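Local coordinates for protein putative thiosulfate sulfurtransferase YOR285W (Saccharomyces cerevisiae, PDB 3D1P) that transfers sulfur from thiosulfate to glutathione, releasing sulfite and forming S-sulfanylglutathione, a central intermediate of mitochondrial hydrogen sulfide metabolism, at residues Q23-F27 with E28-R32. Residues are numbered along the deposited sequence; the frame is centred on the assembly and turned at random.
With ACT (acetate ion), chain C.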
ATOM      1  N   GLN A  23       6.278   7.407   9.160  1.00 10.03           N
ATOM      2  CA  GLN A  23       6.655   6.147   9.651  1.00  7.97           C
ATOM      3  C   GLN A  23       7.077   5.271   8.491  1.00  6.39           C
ATOM      4  O   GLN A  23       6.357   5.160   7.504  1.00  8.10           O
ATOM      5  CB  GLN A  23       5.462   5.502  10.346  1.00 10.93           C
ATOM      6  CG  GLN A  23       5.737   4.113  10.893  1.00 14.01           C
ATOM      7  CD  GLN A  23       6.797   4.066  11.975  1.00 17.14           C
ATOM      8  OE1 GLN A  23       7.863   3.454  11.823  1.00 22.09           O
ATOM      9  NE2 GLN A  23       6.528   4.740  13.074  1.00 21.70           N
ATOM     10  N   SER A  24       8.223   4.627   8.607  1.00  6.02           N
ATOM     11  CA  SER A  24       8.738   3.726   7.616  0.50  5.38           C
ATOM     12  C   SER A  24       9.028   2.364   8.254  1.00  5.20           C
ATOM     13  O   SER A  24       9.411   2.288   9.430  1.00  6.34           O
ATOM     14  CB  SER A  24      10.017   4.285   7.029  0.50  6.73           C
ATOM     15  OG  SER A  24      10.903   4.620   8.063  0.50  6.31           O
ATOM     16  N   TYR A  25       8.902   1.307   7.453  1.00  4.90           N
ATOM     17  CA  TYR A  25       9.018  -0.061   7.932  1.00  4.36           C
ATOM     18  C   TYR A  25      10.057  -0.841   7.126  1.00  4.30           C
ATOM     19  O   TYR A  25      10.085  -0.772   5.889  1.00  4.70           O
ATOM     20  CB  TYR A  25       7.683  -0.762   7.838  1.00  4.48           C
ATOM     21  CG  TYR A  25       6.617  -0.125   8.715  1.00  4.25           C
ATOM     22  CD1 TYR A  25       6.784  -0.015  10.092  1.00  4.90           C
ATOM     23  CD2 TYR A  25       5.446   0.335   8.182  1.00  5.20           C
ATOM     24  CE1 TYR A  25       5.794   0.529  10.906  1.00  5.78           C
ATOM     25  CE2 TYR A  25       4.423   0.865   9.005  1.00  5.38           C
ATOM     26  CZ  TYR A  25       4.619   0.972  10.364  1.00  5.83           C
ATOM     27  OH  TYR A  25       3.656   1.457  11.205  1.00  7.58           O
ATOM     28  N   SER A  26      10.877  -1.615   7.828  1.00  4.64           N
ATOM     29  CA  SER A  26      11.770  -2.603   7.244  1.00  4.76           C
ATOM     30  C   SER A  26      11.027  -3.886   6.896  1.00  4.12           C
ATOM     31  O   SER A  26       9.871  -4.097   7.274  1.00  4.46           O
ATOM     32  CB  SER A  26      12.842  -2.963   8.249  1.00  5.25           C
ATOM     33  OG  SER A  26      12.235  -3.646   9.331  1.00  5.71           O
ATOM     34  N   PHE A  27      11.729  -4.808   6.257  1.00  4.20           N
ATOM     35  CA  PHE A  27      11.177  -6.149   6.026  1.00  4.85           C
ATOM     36  C   PHE A  27      10.680  -6.796   7.323  1.00  4.15           C
ATOM     37  O   PHE A  27       9.566  -7.302   7.376  1.00  4.54           O
ATOM     38  CB  PHE A  27      12.233  -7.060   5.393  1.00  4.65           C
ATOM     39  CG  PHE A  27      11.722  -8.456   5.222  1.00  4.75           C
ATOM     40  CD1 PHE A  27      10.719  -8.747   4.305  1.00  5.63           C
ATOM     41  CD2 PHE A  27      12.233  -9.515   5.984  1.00  5.22           C
ATOM     42  CE1 PHE A  27      10.210 -10.014   4.173  1.00  6.31           C
ATOM     43  CE2 PHE A  27      11.746 -10.790   5.830  1.00  6.95           C
ATOM     44  CZ  PHE A  27      10.734 -11.045   4.901  1.00  6.90           C
ATOM     45  N   GLU A  28      11.514  -6.802   8.365  1.00  4.46           N
ATOM     46  CA  GLU A  28      11.104  -7.432   9.595  1.00  4.55           C
ATOM     47  C   GLU A  28       9.891  -6.751  10.204  1.00  4.97           C
ATOM     48  O   GLU A  28       8.979  -7.406  10.750  1.00  5.45           O
ATOM     49  CB  GLU A  28      12.266  -7.504  10.585  1.00  5.35           C
ATOM     50  CG  GLU A  28      13.273  -8.541  10.181  1.00  8.61           C
ATOM     51  CD  GLU A  28      12.778 -10.009  10.408  1.00  7.80           C
ATOM     52  OE1 GLU A  28      12.126 -10.199  11.411  1.00 10.36           O
ATOM     53  OE2 GLU A  28      13.170 -10.865   9.590  1.00 10.99           O
ATOM     54  N   ASP A  29       9.831  -5.413  10.113  1.00  4.63           N
ATOM     55  CA  ASP A  29       8.658  -4.710  10.573  1.00  5.09           C
ATOM     56  C   ASP A  29       7.397  -5.143   9.805  1.00  4.66           C
ATOM     57  O   ASP A  29       6.334  -5.323  10.411  1.00  5.52           O
ATOM     58  CB  ASP A  29       8.830  -3.210  10.362  1.00  5.73           C
ATOM     59  CG  ASP A  29       9.885  -2.530  11.229  1.00  5.96           C
ATOM     60  OD1 ASP A  29      10.193  -3.040  12.332  1.00  9.45           O
ATOM     61  OD2 ASP A  29      10.390  -1.475  10.753  1.00  6.58           O
HETATM   62  N   MSE A  30       7.538  -5.280   8.480  1.00  4.52           N
HETATM   63  CA  MSE A  30       6.404  -5.685   7.660  1.00  4.57           C
HETATM   64  C   MSE A  30       5.962  -7.108   7.945  1.00  4.62           C
HETATM   65  O   MSE A  30       4.772  -7.391   7.960  1.00  5.57           O
HETATM   66  CB  MSE A  30       6.720  -5.494   6.182  1.00  4.62           C
HETATM   67  CG  MSE A  30       6.830  -4.050   5.761  1.00  4.73           C
HETATM   68 SE   MSE A  30       5.235  -3.016   6.026  0.90  5.90          SE
HETATM   69  CE  MSE A  30       4.190  -3.862   4.752  1.00 10.68           C
ATOM     70  N   LYS A  31       6.898  -8.024   8.106  0.50  5.40           N
ATOM     71  CA  LYS A  31       6.555  -9.381   8.439  0.50  5.89           C
ATOM     72  C   LYS A  31       5.623  -9.373   9.654  0.50  6.75           C
ATOM     73  O   LYS A  31       4.592 -10.064   9.708  0.50  7.74           O
ATOM     74  CB  LYS A  31       7.810 -10.166   8.794  0.50  6.99           C
ATOM     75  CG  LYS A  31       8.341 -10.998   7.712  0.50  8.51           C
ATOM     76  CD  LYS A  31       9.145 -12.184   8.268  0.50  8.35           C
ATOM     77  CE  LYS A  31      10.262 -11.716   9.168  0.50  8.20           C
ATOM     78  NZ  LYS A  31      11.351 -12.758   9.337  0.50  7.82           N
ATOM     79  N   ARG A  32       6.129  -8.469  10.888  0.80  5.55           N
ATOM     80  CA  ARG A  32       5.334  -8.333  12.079  0.80  7.17           C
ATOM     81  C   ARG A  32       3.944  -7.820  11.782  0.80  6.23           C
ATOM     82  O   ARG A  32       2.930  -8.377  12.212  0.80  7.14           O
ATOM     83  CB  ARG A  32       6.054  -7.467  13.101  0.80  8.36           C
ATOM     84  CG  ARG A  32       7.187  -8.225  13.771  0.80 11.35           C
ATOM     85  CD  ARG A  32       7.881  -7.384  14.838  0.80 15.69           C
ATOM     86  NE  ARG A  32       8.772  -6.433  14.188  0.80 22.23           N
ATOM     87  CZ  ARG A  32      10.095  -6.357  14.333  0.80 21.88           C
ATOM     88  NH1 ARG A  32      10.782  -5.437  13.634  0.80 19.62           N
ATOM     89  NH2 ARG A  32      10.733  -7.155  15.181  0.80 24.64           N
TER
HETATM   90  C   ACT C 202      15.105  -4.380  11.549  1.00 12.34           C
HETATM   91  O   ACT C 202      13.919  -3.936  11.416  1.00 18.50           O
HETATM   92  OXT ACT C 202      15.465  -5.269  10.734  1.00 22.75           O
HETATM   93  CH3 ACT C 202      15.976  -3.860  12.602  1.00 17.60           C
HETATM   94  O   HOH W   1       9.781   0.849  12.182  1.00 21.32           O
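Ser26 and Asp29 meet where an extended run from the edge strand 23-24 turns into helix 27-36. The first helical bonds follow at once: Met30 N donates to Ser26 O at 2.9 Å, and Lys31 N to Phe27 O in the same nearly linear way. Ser26 is the N-cap: its OG sits between its own backbone N and carbonyl carbon (chi1 67°), which turns it back over the helix end to accept from Asp29 N at 3.1 Å. In return Asp29 OD2 takes the N-H of Ser26 at 3.0 Å, approached from above the carboxylate plane. A short serine and a short aspartate suit this exchange, each reaching the other's backbone N. A water lies between Asp29 OD2 and Ser24 O, close enough to link them, and in the conformer given Asp29 OD1 pairs with Arg32 NH1, 2.8 Å away, in a salt bridge. Replacing Asp29 by an alanine is likely to leave the Ser26 N-H without this acceptor and Arg32 without this carboxylate, weakening the helix start. Ser26 OG also donates to an acetate ion.

On the inner side SE of Met30, a selenomethionine, lies 4.9 Å from the centroid of the Tyr25 ring, approaching it obliquely in a Met-aromatic contact; Tyr25 OH reaches on to Glu93. Phe27 turns CG away from its own backbone N (chi1 177°), which lays the ring alongside the first turn. In the conformer given, Lys31 CG covers one face of that ring in a CH-pi contact, and the long chain carries Lys31 NZ to Glu28 OE2, 2.6 Å away, in a salt bridge. The Phe27 ring also stacks with His132 and meets Trp129, tying the helix start to the chain's C-terminal region. The reciprocal Ser26-Asp29 pair is a classic capping box, here opening the first helix of the rhodanese domain.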